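Long-range contacts in phosphonate monoester hydrolase (Ruegeria pomeroyi, PDB 4UPK), which is a hydrolase of the sulfatase family, in the alkaline phosphatase clan, with a mixed alpha/beta core and a smaller C-terminal antiparallel sheet: residues 387-393 and 427-432; 43-47 and 366-371; 76-80 and 431-435. All blocks are in the same frame, centred on the assembly; numbering follows the deposited sequence.

From the N terminus, residues 43-47 open contact 2, which closes a loop of 318 residues against 366-371. Contact 3 starts inside that loop, at 76-80, where strand 70-76 ends, and closes beyond it at 431-435, so contacts 2 and 3 cross. Contact 1 opens only after contact 2 has closed and spans 33 residues, from 387-393 to 427-432; it ends on the same strand as contact 3, with Ser-431 and Phe-432 in both. Contact 2 joins two loops at the ends of mixed-sheet strands 35-41 and 372-375, whereas contacts 1 and 3 fasten strand 431-436 of the C-terminal antiparallel sheet to that core. Tyr-76 joins contact 3 to contact 1 through backbone bonds with Thr-389 and Ser-391.

Contact 1. Residues 387-393 and 427-432; sequences APTESID and WRQYSF
Pro-388 O is gripped by two side chains of 427-432 that reach it from opposite faces of its carbonyl plane: the indole NE1 of Trp-427 at 2.9 Å and, at longer range but straighter, Arg-428 NH1 at 3.2 Å. The same guanidinium meets Asp-393 end-on, NH2 to OD1 at 2.6 Å and NH1 to OD2 at 2.7 Å, each oxygen offering its syn lone pair with the two planes only 23° apart. Asp-393 OD2 also takes the backbone N of Glu-390 from above the carboxylate plane, and OD1 has a further donor in Arg-413 N. Glu-390 completes a salt-bridge network that ties strand 388-390 and the 3-10 turn after it, at the mixed sulfatase-family sheet, to the loop leading into strand 431-436 of the C-terminal antiparallel sheet. Extended beyond CG, it lays its carboxylate over one guanidinium face, with OE1 3.4 Å from Arg-428 NE; Tyr-94 OH bonds this oxygen as well. Its other oxygen, OE2, accepts Phe-432 N at 2.8 Å on the anti side, 34° out of plane, and a water that also donates to Tyr-430 O. Beside these polar groups, Ala-387 CB packs 3.9 Å from Trp-427 CD1.

Contact 2. Residues 43-47 and 366-371; sequences QLRAD and AAYHTP
The methyl of Ala-46 sits almost squarely over the imidazole of His-369, CB lying 3.6 Å from the ring centroid and 10° off its normal, a CH-pi contact. His-369 turns CG away from its own backbone N (chi1 -160°), which brings the ring beneath this methyl; Tyr-76 stacks on the other face, and NE2 is tied to Arg-73 O. Next along the chain, the ring of Pro-371 wedges against the 43-47 backbone, with CD 3.3 Å from Leu-44 O and 3.8 Å from Ala-46 CA. Arg-45 starts away from 366-371 but bends at chi3 (67°), and its guanidinium swings round until one face lies against Ala-366 CB, 3.8 Å from NH1. Asp-47 holds that group side-on, NE to OD1 and NH2 to OD2, both bonds 2.8 Å and nearly straight; Asp-354 and Glu-350 O give it further partners. The direct polar link between the segments is a weak bond from Ala-46 N to His-369 O at 3.4 Å; a water bridges Ala-366 O and His-369 O within 366-371 and is met weakly by Ala-46 N. This join in the sulfatase-family core rests chiefly on methyl, ring and methylene surfaces, the charge of Arg-45 being paired with Asp-47 and Asp-354, not with 366-371.

Contact 3. Residues 76-80 and 431-435; sequences YSVTN and SFSEL
Ser-433 and Thr-79 each send a hydroxyl across to a backbone carbonyl, but from different directions. Ser-433 OG donates to Ser-77 O at 2.7 Å in the carbonyl plane, and Arg-463 NH1 bonds the same hydroxyl. Thr-79 has OG1 opposite its backbone N (chi1 -169°), which sets it well above the carbonyl plane of Glu-434, 58° out, for a 2.9 Å bond to Glu-434 O. Between these two, Glu-434 N binds Val-78 O at 2.8 Å, and a water links that same carbonyl oxygen to Glu-434 OE2, which also accepts from Met-96 N. Val-78 turns its CB to within 3.5 Å of Phe-432 O, while its methyls pack on Glu-390 and Ile-392. At the far end Leu-435 swings CD1 back against Asn-80, 3.5 Å from CB; Asn-80 ND2 is bonded to Ala-367 O. The two segments run nearly the same way, 10° apart end to end, yet 76-80 is no regular strand. The arrangement sets strand 431-436, outermost in its antiparallel sheet within the chain, beside the loop that leads from core strand 70-76 into helix 82-91, where the sequence carries the Cys-x-Pro-x-Arg signature of the sulfatase family.

Contact 1. Residues 387-393 and 427-432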
ATOM      1  N   ALA A 387     -15.751 -32.515 -23.261  1.00 20.08           N
ATOM      2  CA  ALA A 387     -14.984 -31.354 -23.732  1.00 19.94           C
ATOM      3  C   ALA A 387     -13.738 -31.125 -22.862  1.00 21.64           C
ATOM      4  O   ALA A 387     -13.802 -31.416 -21.670  1.00 21.54           O
ATOM      5  CB  ALA A 387     -15.860 -30.110 -23.704  1.00 21.17           C
ATOM      6  N   PRO A 388     -12.602 -30.613 -23.407  1.00 17.38           N
ATOM      7  CA  PRO A 388     -11.426 -30.362 -22.542  1.00 16.18           C
ATOM      8  C   PRO A 388     -11.689 -29.234 -21.545  1.00 21.07           C
ATOM      9  O   PRO A 388     -12.070 -28.120 -21.917  1.00 20.58           O
ATOM     10  CB  PRO A 388     -10.308 -29.973 -23.536  1.00 16.63           C
ATOM     11  CG  PRO A 388     -10.825 -30.323 -24.876  1.00 21.26           C
ATOM     12  CD  PRO A 388     -12.319 -30.209 -24.798  1.00 17.58           C
ATOM     13  N   THR A 389     -11.516 -29.547 -20.271  1.00 18.67           N
ATOM     14  CA  THR A 389     -11.675 -28.587 -19.179  1.00 17.73           C
ATOM     15  C   THR A 389     -10.344 -28.479 -18.463  1.00 18.34           C
ATOM     16  O   THR A 389      -9.525 -29.399 -18.529  1.00 15.00           O
ATOM     17  CB  THR A 389     -12.916 -28.875 -18.287  1.00 24.53           C
ATOM     18  OG1 THR A 389     -12.785 -30.146 -17.666  1.00 22.83           O
ATOM     19  CG2 THR A 389     -14.246 -28.802 -19.059  1.00 18.85           C
ATOM     20  N   GLU A 390     -10.102 -27.318 -17.838  1.00 15.18           N
ATOM     21  CA  GLU A 390      -8.854 -27.011 -17.160  1.00 13.18           C
ATOM     22  C   GLU A 390      -9.094 -26.610 -15.723  1.00 15.34           C
ATOM     23  O   GLU A 390     -10.168 -26.120 -15.392  1.00 12.27           O
ATOM     24  CB  GLU A 390      -8.110 -25.910 -17.929  1.00 14.01           C
ATOM     25  CG  GLU A 390      -7.540 -26.399 -19.250  1.00 14.70           C
ATOM     26  CD  GLU A 390      -6.844 -25.368 -20.097  1.00 13.31           C
ATOM     27  OE1 GLU A 390      -6.891 -24.181 -19.718  1.00 11.48           O
ATOM     28  OE2 GLU A 390      -6.258 -25.738 -21.139  1.00  5.87           O
ATOM     29  N   SER A 391      -8.074 -26.812 -14.867  1.00 12.87           N
ATOM     30  CA  SER A 391      -8.132 -26.520 -13.429  1.00 11.69           C
ATOM     31  C   SER A 391      -8.457 -25.048 -13.127  1.00 16.81           C
ATOM     32  O   SER A 391      -9.033 -24.738 -12.084  1.00 16.43           O
ATOM     33  CB  SER A 391      -6.831 -26.953 -12.757  1.00 11.27           C
ATOM     34  OG  SER A 391      -5.725 -26.265 -13.313  1.00 14.73           O
ATOM     35  N   ILE A 392      -8.095 -24.148 -14.066  1.00 14.14           N
ATOM     36  CA  ILE A 392      -8.317 -22.702 -13.999  1.00 13.44           C
ATOM     37  C   ILE A 392      -9.785 -22.306 -14.211  1.00 16.87           C
ATOM     38  O   ILE A 392     -10.145 -21.166 -13.952  1.00 14.19           O
ATOM     39  CB  ILE A 392      -7.358 -21.964 -14.968  1.00 16.22           C
ATOM     40  CG1 ILE A 392      -7.567 -22.420 -16.438  1.00 15.48           C
ATOM     41  CG2 ILE A 392      -5.911 -22.124 -14.500  1.00 16.21           C
ATOM     42  CD1 ILE A 392      -7.006 -21.482 -17.475  1.00  8.39           C
ATOM     43  N   ASP A 393     -10.630 -23.262 -14.658  1.00 15.48           N
ATOM     44  CA  ASP A 393     -12.065 -23.071 -14.892  1.00 15.15           C
ATOM     45  C   ASP A 393     -12.903 -23.149 -13.608  1.00 17.33           C
ATOM     46  O   ASP A 393     -14.089 -22.832 -13.634  1.00 14.05           O
ATOM     47  CB  ASP A 393     -12.581 -24.124 -15.893  1.00 15.80           C
ATOM     48  CG  ASP A 393     -11.970 -24.082 -17.277  1.00 18.78           C
ATOM     49  OD1 ASP A 393     -11.351 -23.035 -17.635  1.00 17.69           O
ATOM     50  OD2 ASP A 393     -12.108 -25.081 -18.009  1.00 24.80           O
ATOM     51  N   TRP A 427     -15.868 -22.906 -27.088  1.00 24.22           N
ATOM     52  CA  TRP A 427     -15.123 -23.602 -26.034  1.00 22.82           C
ATOM     53  C   TRP A 427     -13.801 -24.137 -26.552  1.00 27.42           C
ATOM     54  O   TRP A 427     -13.595 -24.266 -27.756  1.00 27.90           O
ATOM     55  CB  TRP A 427     -15.968 -24.739 -25.407  1.00 20.27           C
ATOM     56  CG  TRP A 427     -15.439 -25.214 -24.083  1.00 19.78           C
ATOM     57  CD1 TRP A 427     -14.740 -26.365 -23.840  1.00 22.08           C
ATOM     58  CD2 TRP A 427     -15.503 -24.511 -22.831  1.00 19.04           C
ATOM     59  NE1 TRP A 427     -14.318 -26.396 -22.530  1.00 20.89           N
ATOM     60  CE2 TRP A 427     -14.777 -25.270 -21.885  1.00 22.38           C
ATOM     61  CE3 TRP A 427     -16.073 -23.294 -22.424  1.00 19.88           C
ATOM     62  CZ2 TRP A 427     -14.640 -24.865 -20.544  1.00 20.92           C
ATOM     63  CZ3 TRP A 427     -15.926 -22.889 -21.108  1.00 20.59           C
ATOM     64  CH2 TRP A 427     -15.229 -23.677 -20.177  1.00 20.40           C
ATOM     65  N   ARG A 428     -12.919 -24.467 -25.624  1.00 23.68           N
ATOM     66  CA  ARG A 428     -11.601 -25.071 -25.806  1.00 22.44           C
ATOM     67  C   ARG A 428     -11.652 -26.268 -26.739  1.00 23.28           C
ATOM     68  O   ARG A 428     -12.593 -27.051 -26.635  1.00 23.61           O
ATOM     69  CB  ARG A 428     -11.197 -25.627 -24.446  1.00 21.11           C
ATOM     70  CG  ARG A 428      -9.815 -25.288 -24.069  1.00 26.84           C
ATOM     71  CD  ARG A 428      -9.596 -25.781 -22.682  1.00 16.73           C
ATOM     72  NE  ARG A 428      -9.547 -24.646 -21.780  1.00 15.89           N
ATOM     73  CZ  ARG A 428     -10.415 -24.413 -20.808  1.00 19.24           C
ATOM     74  NH1 ARG A 428     -11.412 -25.264 -20.578  1.00  6.54           N
ATOM     75  NH2 ARG A 428     -10.272 -23.353 -20.029  1.00  6.95           N
ATOM     76  N   GLN A 429     -10.640 -26.439 -27.610  1.00 18.75           N
ATOM     77  CA  GLN A 429     -10.538 -27.633 -28.457  1.00 19.23           C
ATOM     78  C   GLN A 429      -9.268 -28.460 -28.133  1.00 24.30           C
ATOM     79  O   GLN A 429      -9.015 -29.521 -28.711  1.00 24.33           O
ATOM     80  CB  GLN A 429     -10.697 -27.294 -29.935  1.00 20.42           C
ATOM     81  CG  GLN A 429     -12.167 -27.034 -30.272  1.00 31.80           C
ATOM     82  CD  GLN A 429     -12.392 -26.839 -31.735  1.00 53.88           C
ATOM     83  OE1 GLN A 429     -12.413 -25.708 -32.235  1.00 56.30           O
ATOM     84  NE2 GLN A 429     -12.580 -27.940 -32.450  1.00 40.12           N
ATOM     85  N   TYR A 430      -8.497 -27.957 -27.166  1.00 19.70           N
ATOM     86  CA  TYR A 430      -7.257 -28.528 -26.665  1.00 18.27           C
ATOM     87  C   TYR A 430      -7.078 -28.061 -25.221  1.00 20.99           C
ATOM     88  O   TYR A 430      -7.659 -27.054 -24.832  1.00 20.89           O
ATOM     89  CB  TYR A 430      -6.047 -28.062 -27.526  1.00 18.62           C
ATOM     90  CG  TYR A 430      -5.797 -26.575 -27.487  1.00 20.83           C
ATOM     91  CD1 TYR A 430      -5.044 -26.001 -26.464  1.00 22.76           C
ATOM     92  CD2 TYR A 430      -6.345 -25.733 -28.445  1.00 22.29           C
ATOM     93  CE1 TYR A 430      -4.846 -24.622 -26.397  1.00 22.22           C
ATOM     94  CE2 TYR A 430      -6.149 -24.355 -28.394  1.00 23.53           C
ATOM     95  CZ  TYR A 430      -5.395 -23.802 -27.370  1.00 26.90           C
ATOM     96  OH  TYR A 430      -5.232 -22.433 -27.320  1.00 22.79           O
ATOM     97  N   SER A 431      -6.249 -28.759 -24.444  1.00 14.95           N
ATOM     98  CA  SER A 431      -5.919 -28.341 -23.081  1.00 12.16           C
ATOM     99  C   SER A 431      -4.425 -27.995 -23.027  1.00 13.87           C
ATOM    100  O   SER A 431      -3.632 -28.411 -23.879  1.00 13.20           O
ATOM    101  CB  SER A 431      -6.326 -29.394 -22.046  1.00 14.98           C
ATOM    102  OG  SER A 431      -5.553 -30.576 -22.176  1.00 20.40           O
ATOM    103  N   PHE A 432      -4.058 -27.177 -22.061  1.00 10.87           N
ATOM    104  CA  PHE A 432      -2.702 -26.685 -21.937  1.00 11.75           C
ATOM    105  C   PHE A 432      -2.156 -26.826 -20.491  1.00 16.63           C
ATOM    106  O   PHE A 432      -2.803 -26.388 -19.528  1.00 17.22           O
ATOM    107  CB  PHE A 432      -2.690 -25.208 -22.410  1.00 13.27           C
ATOM    108  CG  PHE A 432      -1.357 -24.517 -22.355  1.00 14.51           C
ATOM    109  CD1 PHE A 432      -0.465 -24.607 -23.419  1.00 15.91           C
ATOM    110  CD2 PHE A 432      -1.010 -23.733 -21.263  1.00 16.23           C
ATOM    111  CE1 PHE A 432       0.749 -23.937 -23.387  1.00 16.25           C
ATOM    112  CE2 PHE A 432       0.197 -23.060 -21.232  1.00 18.04           C
ATOM    113  CZ  PHE A 432       1.078 -23.181 -22.284  1.00 16.62           C
TER
HETATM  114  O   HOH W   1      -6.624 -24.351 -23.631  1.00 20.56           O

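Contact 2. Residues 43-47 and 366-371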
ATOM      1  N   GLN A  43      -3.488 -35.591  -5.151  1.00 22.09           N
ATOM      2  CA  GLN A  43      -2.915 -36.714  -5.904  1.00 20.26           C
ATOM      3  C   GLN A  43      -3.829 -37.843  -6.375  1.00 22.31           C
ATOM      4  O   GLN A  43      -3.301 -38.862  -6.804  1.00 22.48           O
ATOM      5  CB  GLN A  43      -1.651 -37.248  -5.193  1.00 21.22           C
ATOM      6  CG  GLN A  43      -0.400 -37.241  -6.046  1.00 29.61           C
ATOM      7  CD  GLN A  43       0.875 -37.004  -5.263  1.00 33.25           C
ATOM      8  OE1 GLN A  43       1.664 -37.914  -5.023  1.00 26.71           O
ATOM      9  NE2 GLN A  43       1.127 -35.768  -4.872  1.00 16.64           N
ATOM     10  N   LEU A  44      -5.171 -37.674  -6.348  1.00 18.18           N
ATOM     11  CA  LEU A  44      -6.112 -38.701  -6.834  1.00 16.38           C
ATOM     12  C   LEU A  44      -6.209 -38.740  -8.378  1.00 20.66           C
ATOM     13  O   LEU A  44      -6.569 -37.737  -9.002  1.00 20.68           O
ATOM     14  CB  LEU A  44      -7.507 -38.613  -6.162  1.00 15.28           C
ATOM     15  CG  LEU A  44      -8.503 -39.796  -6.413  1.00 17.95           C
ATOM     16  CD1 LEU A  44      -8.011 -41.101  -5.830  1.00 16.40           C
ATOM     17  CD2 LEU A  44      -9.905 -39.472  -5.910  1.00 17.67           C
ATOM     18  N   ARG A  45      -5.858 -39.898  -8.989  1.00 16.53           N
ATOM     19  CA  ARG A  45      -5.887 -40.079 -10.448  1.00 16.19           C
ATOM     20  C   ARG A  45      -7.311 -40.099 -10.956  1.00 19.38           C
ATOM     21  O   ARG A  45      -8.187 -40.616 -10.264  1.00 18.16           O
ATOM     22  CB  ARG A  45      -5.205 -41.400 -10.854  1.00 16.81           C
ATOM     23  CG  ARG A  45      -3.687 -41.382 -10.776  1.00 25.46           C
ATOM     24  CD  ARG A  45      -3.116 -42.786 -10.836  1.00 27.72           C
ATOM     25  NE  ARG A  45      -3.335 -43.415 -12.137  1.00 24.59           N
ATOM     26  CZ  ARG A  45      -2.373 -43.758 -12.990  1.00 29.16           C
ATOM     27  NH1 ARG A  45      -1.102 -43.518 -12.700  1.00 17.95           N
ATOM     28  NH2 ARG A  45      -2.676 -44.341 -14.142  1.00 10.33           N
ATOM     29  N   ALA A  46      -7.541 -39.548 -12.165  1.00 16.63           N
ATOM     30  CA  ALA A  46      -8.844 -39.559 -12.830  1.00 16.81           C
ATOM     31  C   ALA A  46      -9.309 -41.014 -13.095  1.00 20.02           C
ATOM     32  O   ALA A  46     -10.490 -41.309 -12.902  1.00 19.74           O
ATOM     33  CB  ALA A  46      -8.776 -38.789 -14.141  1.00 17.49           C
ATOM     34  N   ASP A  47      -8.372 -41.912 -13.486  1.00 15.55           N
ATOM     35  CA  ASP A  47      -8.668 -43.319 -13.794  1.00 16.86           C
ATOM     36  C   ASP A  47      -9.095 -44.204 -12.611  1.00 22.47           C
ATOM     37  O   ASP A  47      -9.537 -45.327 -12.825  1.00 22.58           O
ATOM     38  CB  ASP A  47      -7.584 -43.968 -14.686  1.00 18.05           C
ATOM     39  CG  ASP A  47      -6.216 -44.236 -14.067  1.00 21.63           C
ATOM     40  OD1 ASP A  47      -6.013 -43.886 -12.878  1.00 20.97           O
ATOM     41  OD2 ASP A  47      -5.356 -44.800 -14.767  1.00 24.72           O
ATOM     42  N   ALA A 366      -1.258 -38.932 -16.893  1.00 18.35           N
ATOM     43  CA  ALA A 366      -1.547 -39.438 -15.544  1.00 17.92           C
ATOM     44  C   ALA A 366      -1.142 -38.446 -14.426  1.00 18.51           C
ATOM     45  O   ALA A 366      -1.776 -38.426 -13.377  1.00 15.68           O
ATOM     46  CB  ALA A 366      -0.910 -40.813 -15.334  1.00 18.53           C
ATOM     47  N   ALA A 367      -0.149 -37.575 -14.699  1.00 16.02           N
ATOM     48  CA  ALA A 367       0.315 -36.543 -13.759  1.00 15.38           C
ATOM     49  C   ALA A 367      -0.627 -35.310 -13.695  1.00 17.20           C
ATOM     50  O   ALA A 367      -0.519 -34.529 -12.750  1.00 16.61           O
ATOM     51  CB  ALA A 367       1.727 -36.106 -14.130  1.00 15.82           C
ATOM     52  N   TYR A 368      -1.543 -35.145 -14.692  1.00 13.43           N
ATOM     53  CA  TYR A 368      -2.426 -33.977 -14.853  1.00 13.55           C
ATOM     54  C   TYR A 368      -3.894 -34.298 -14.900  1.00 15.84           C
ATOM     55  O   TYR A 368      -4.674 -33.484 -14.423  1.00 16.41           O
ATOM     56  CB  TYR A 368      -2.057 -33.138 -16.115  1.00 14.49           C
ATOM     57  CG  TYR A 368      -0.612 -32.709 -16.153  1.00 16.06           C
ATOM     58  CD1 TYR A 368       0.367 -33.544 -16.677  1.00 18.07           C
ATOM     59  CD2 TYR A 368      -0.222 -31.447 -15.698  1.00 16.40           C
ATOM     60  CE1 TYR A 368       1.711 -33.175 -16.679  1.00 16.51           C
ATOM     61  CE2 TYR A 368       1.120 -31.059 -15.711  1.00 16.55           C
ATOM     62  CZ  TYR A 368       2.084 -31.936 -16.194  1.00 17.61           C
ATOM     63  OH  TYR A 368       3.418 -31.604 -16.217  1.00  8.84           O
ATOM     64  N   HIS A 369      -4.281 -35.425 -15.527  1.00 12.56           N
ATOM     65  CA  HIS A 369      -5.677 -35.867 -15.644  1.00 12.96           C
ATOM     66  C   HIS A 369      -6.288 -36.079 -14.230  1.00 18.55           C
ATOM     67  O   HIS A 369      -5.826 -36.916 -13.443  1.00 18.34           O
ATOM     68  CB  HIS A 369      -5.795 -37.134 -16.517  1.00 13.76           C
ATOM     69  CG  HIS A 369      -7.172 -37.373 -17.058  1.00 17.83           C
ATOM     70  ND1 HIS A 369      -7.490 -38.541 -17.728  1.00 20.27           N
ATOM     71  CD2 HIS A 369      -8.269 -36.582 -17.026  1.00 19.89           C
ATOM     72  CE1 HIS A 369      -8.757 -38.420 -18.086  1.00 19.60           C
ATOM     73  NE2 HIS A 369      -9.270 -37.260 -17.679  1.00 19.93           N
ATOM     74  N   THR A 370      -7.261 -35.238 -13.887  1.00 16.50           N
ATOM     75  CA  THR A 370      -7.876 -35.232 -12.556  1.00 15.60           C
ATOM     76  C   THR A 370      -9.390 -35.346 -12.588  1.00 18.59           C
ATOM     77  O   THR A 370     -10.018 -34.855 -13.526  1.00 16.69           O
ATOM     78  CB  THR A 370      -7.408 -34.017 -11.745  1.00 19.47           C
ATOM     79  OG1 THR A 370      -7.430 -32.850 -12.567  1.00 19.35           O
ATOM     80  CG2 THR A 370      -6.031 -34.196 -11.214  1.00 19.33           C
ATOM     81  N   PRO A 371      -9.999 -36.001 -11.569  1.00 15.40           N
ATOM     82  CA  PRO A 371     -11.460 -36.079 -11.547  1.00 15.43           C
ATOM     83  C   PRO A 371     -12.077 -34.719 -11.205  1.00 18.00           C
ATOM     84  O   PRO A 371     -11.445 -33.897 -10.544  1.00 17.38           O
ATOM     85  CB  PRO A 371     -11.744 -37.124 -10.464  1.00 17.33           C
ATOM     86  CG  PRO A 371     -10.572 -37.024  -9.521  1.00 21.20           C
ATOM     87  CD  PRO A 371      -9.394 -36.657 -10.384  1.00 16.31           C
TER
HETATM   88  O   HOH W   2      -4.356 -39.001 -13.385  1.00 14.91           O

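Contact 3. Residues 76-80 and 431-435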
ATOM      1  N   TYR A  76      -7.918 -31.463 -16.848  1.00 14.60           N
ATOM      2  CA  TYR A  76      -6.477 -31.483 -16.642  1.00 12.47           C
ATOM      3  C   TYR A  76      -5.976 -30.336 -15.815  1.00 15.60           C
ATOM      4  O   TYR A  76      -6.443 -29.213 -15.965  1.00 15.22           O
ATOM      5  CB  TYR A  76      -5.751 -31.506 -18.012  1.00 12.18           C
ATOM      6  CG  TYR A  76      -5.999 -32.772 -18.802  1.00 12.65           C
ATOM      7  CD1 TYR A  76      -7.149 -32.926 -19.573  1.00 14.87           C
ATOM      8  CD2 TYR A  76      -5.093 -33.829 -18.770  1.00 11.93           C
ATOM      9  CE1 TYR A  76      -7.441 -34.135 -20.210  1.00 11.57           C
ATOM     10  CE2 TYR A  76      -5.354 -35.025 -19.450  1.00 11.66           C
ATOM     11  CZ  TYR A  76      -6.530 -35.167 -20.171  1.00 16.23           C
ATOM     12  OH  TYR A  76      -6.818 -36.323 -20.864  1.00 23.36           O
ATOM     13  N   SER A  77      -4.990 -30.620 -14.950  1.00 13.53           N
ATOM     14  CA  SER A  77      -4.290 -29.597 -14.174  1.00 13.29           C
ATOM     15  C   SER A  77      -3.469 -28.765 -15.206  1.00 16.75           C
ATOM     16  O   SER A  77      -2.917 -29.356 -16.135  1.00 16.89           O
ATOM     17  CB  SER A  77      -3.357 -30.259 -13.164  1.00 14.36           C
ATOM     18  OG  SER A  77      -2.670 -29.259 -12.435  1.00 22.80           O
ATOM     19  N   VAL A  78      -3.430 -27.421 -15.088  1.00 12.77           N
ATOM     20  CA  VAL A  78      -2.682 -26.573 -16.027  1.00 11.97           C
ATOM     21  C   VAL A  78      -1.218 -26.442 -15.631  1.00 18.66           C
ATOM     22  O   VAL A  78      -0.411 -25.883 -16.381  1.00 19.27           O
ATOM     23  CB  VAL A  78      -3.338 -25.194 -16.329  1.00 15.46           C
ATOM     24  CG1 VAL A  78      -4.805 -25.344 -16.693  1.00 14.93           C
ATOM     25  CG2 VAL A  78      -3.153 -24.207 -15.171  1.00 14.60           C
ATOM     26  N   THR A  79      -0.867 -26.938 -14.446  1.00 16.27           N
ATOM     27  CA  THR A  79       0.515 -26.887 -13.984  1.00 16.04           C
ATOM     28  C   THR A  79       0.799 -27.872 -12.896  1.00 18.51           C
ATOM     29  O   THR A  79      -0.124 -28.450 -12.347  1.00 19.27           O
ATOM     30  CB  THR A  79       1.032 -25.453 -13.724  1.00 16.82           C
ATOM     31  OG1 THR A  79       2.447 -25.489 -13.538  1.00 17.42           O
ATOM     32  CG2 THR A  79       0.355 -24.793 -12.562  1.00  9.30           C
ATOM     33  N   ASN A  80       2.082 -28.036 -12.577  1.00 13.50           N
ATOM     34  CA  ASN A  80       2.568 -28.933 -11.549  1.00 13.80           C
ATOM     35  C   ASN A  80       3.912 -28.424 -10.964  1.00 19.96           C
ATOM     36  O   ASN A  80       4.640 -27.665 -11.643  1.00 18.37           O
ATOM     37  CB  ASN A  80       2.732 -30.340 -12.132  1.00 16.43           C
ATOM     38  CG  ASN A  80       1.647 -31.284 -11.722  1.00 28.88           C
ATOM     39  OD1 ASN A  80       1.325 -31.395 -10.548  1.00 25.52           O
ATOM     40  ND2 ASN A  80       1.124 -32.043 -12.663  1.00  8.05           N
ATOM     41  N   SER A 431      -6.249 -28.759 -24.444  1.00 14.95           N
ATOM     42  CA  SER A 431      -5.919 -28.341 -23.081  1.00 12.16           C
ATOM     43  C   SER A 431      -4.425 -27.995 -23.027  1.00 13.87           C
ATOM     44  O   SER A 431      -3.632 -28.411 -23.879  1.00 13.20           O
ATOM     45  CB  SER A 431      -6.326 -29.394 -22.046  1.00 14.98           C
ATOM     46  OG  SER A 431      -5.553 -30.576 -22.176  1.00 20.40           O
ATOM     47  N   PHE A 432      -4.058 -27.177 -22.061  1.00 10.87           N
ATOM     48  CA  PHE A 432      -2.702 -26.685 -21.937  1.00 11.75           C
ATOM     49  C   PHE A 432      -2.156 -26.826 -20.491  1.00 16.63           C
ATOM     50  O   PHE A 432      -2.803 -26.388 -19.528  1.00 17.22           O
ATOM     51  CB  PHE A 432      -2.690 -25.208 -22.410  1.00 13.27           C
ATOM     52  CG  PHE A 432      -1.357 -24.517 -22.355  1.00 14.51           C
ATOM     53  CD1 PHE A 432      -0.465 -24.607 -23.419  1.00 15.91           C
ATOM     54  CD2 PHE A 432      -1.010 -23.733 -21.263  1.00 16.23           C
ATOM     55  CE1 PHE A 432       0.749 -23.937 -23.387  1.00 16.25           C
ATOM     56  CE2 PHE A 432       0.197 -23.060 -21.232  1.00 18.04           C
ATOM     57  CZ  PHE A 432       1.078 -23.181 -22.284  1.00 16.62           C
ATOM     58  N   SER A 433      -0.952 -27.386 -20.362  1.00 11.31           N
ATOM     59  CA  SER A 433      -0.271 -27.544 -19.072  1.00 10.95           C
ATOM     60  C   SER A 433       1.162 -27.037 -19.139  1.00 14.92           C
ATOM     61  O   SER A 433       1.752 -27.008 -20.203  1.00 15.51           O
ATOM     62  CB  SER A 433      -0.295 -29.002 -18.598  1.00 14.07           C
ATOM     63  OG  SER A 433      -1.627 -29.467 -18.500  1.00 20.42           O
ATOM     64  N   GLU A 434       1.712 -26.637 -18.002  1.00 12.69           N
ATOM     65  CA  GLU A 434       3.075 -26.136 -17.878  1.00 12.14           C
ATOM     66  C   GLU A 434       3.812 -26.801 -16.709  1.00 15.55           C
ATOM     67  O   GLU A 434       3.197 -27.236 -15.729  1.00 13.48           O
ATOM     68  CB  GLU A 434       3.085 -24.612 -17.670  1.00 12.79           C
ATOM     69  CG  GLU A 434       2.654 -23.799 -18.871  1.00 14.80           C
ATOM     70  CD  GLU A 434       2.699 -22.309 -18.608  1.00 18.93           C
ATOM     71  OE1 GLU A 434       3.796 -21.717 -18.710  1.00 14.27           O
ATOM     72  OE2 GLU A 434       1.673 -21.764 -18.150  1.00 13.18           O
ATOM     73  N   LEU A 435       5.142 -26.839 -16.803  1.00 13.47           N
ATOM     74  CA  LEU A 435       5.998 -27.382 -15.748  1.00 13.88           C
ATOM     75  C   LEU A 435       7.275 -26.578 -15.755  1.00 16.47           C
ATOM     76  O   LEU A 435       7.585 -25.931 -16.749  1.00 17.00           O
ATOM     77  CB  LEU A 435       6.278 -28.893 -16.006  1.00 14.39           C
ATOM     78  CG  LEU A 435       6.882 -29.726 -14.861  1.00 20.27           C
ATOM     79  CD1 LEU A 435       5.838 -30.070 -13.804  1.00 20.51           C
ATOM     80  CD2 LEU A 435       7.484 -31.026 -15.401  1.00 24.34           C
TER
HETATM   81  O   HOH W   3      -4.872 -28.552 -18.924  1.00  9.57           O
HETATM   82  O   HOH W   4      -0.469 -23.149 -16.898  1.00  9.76           O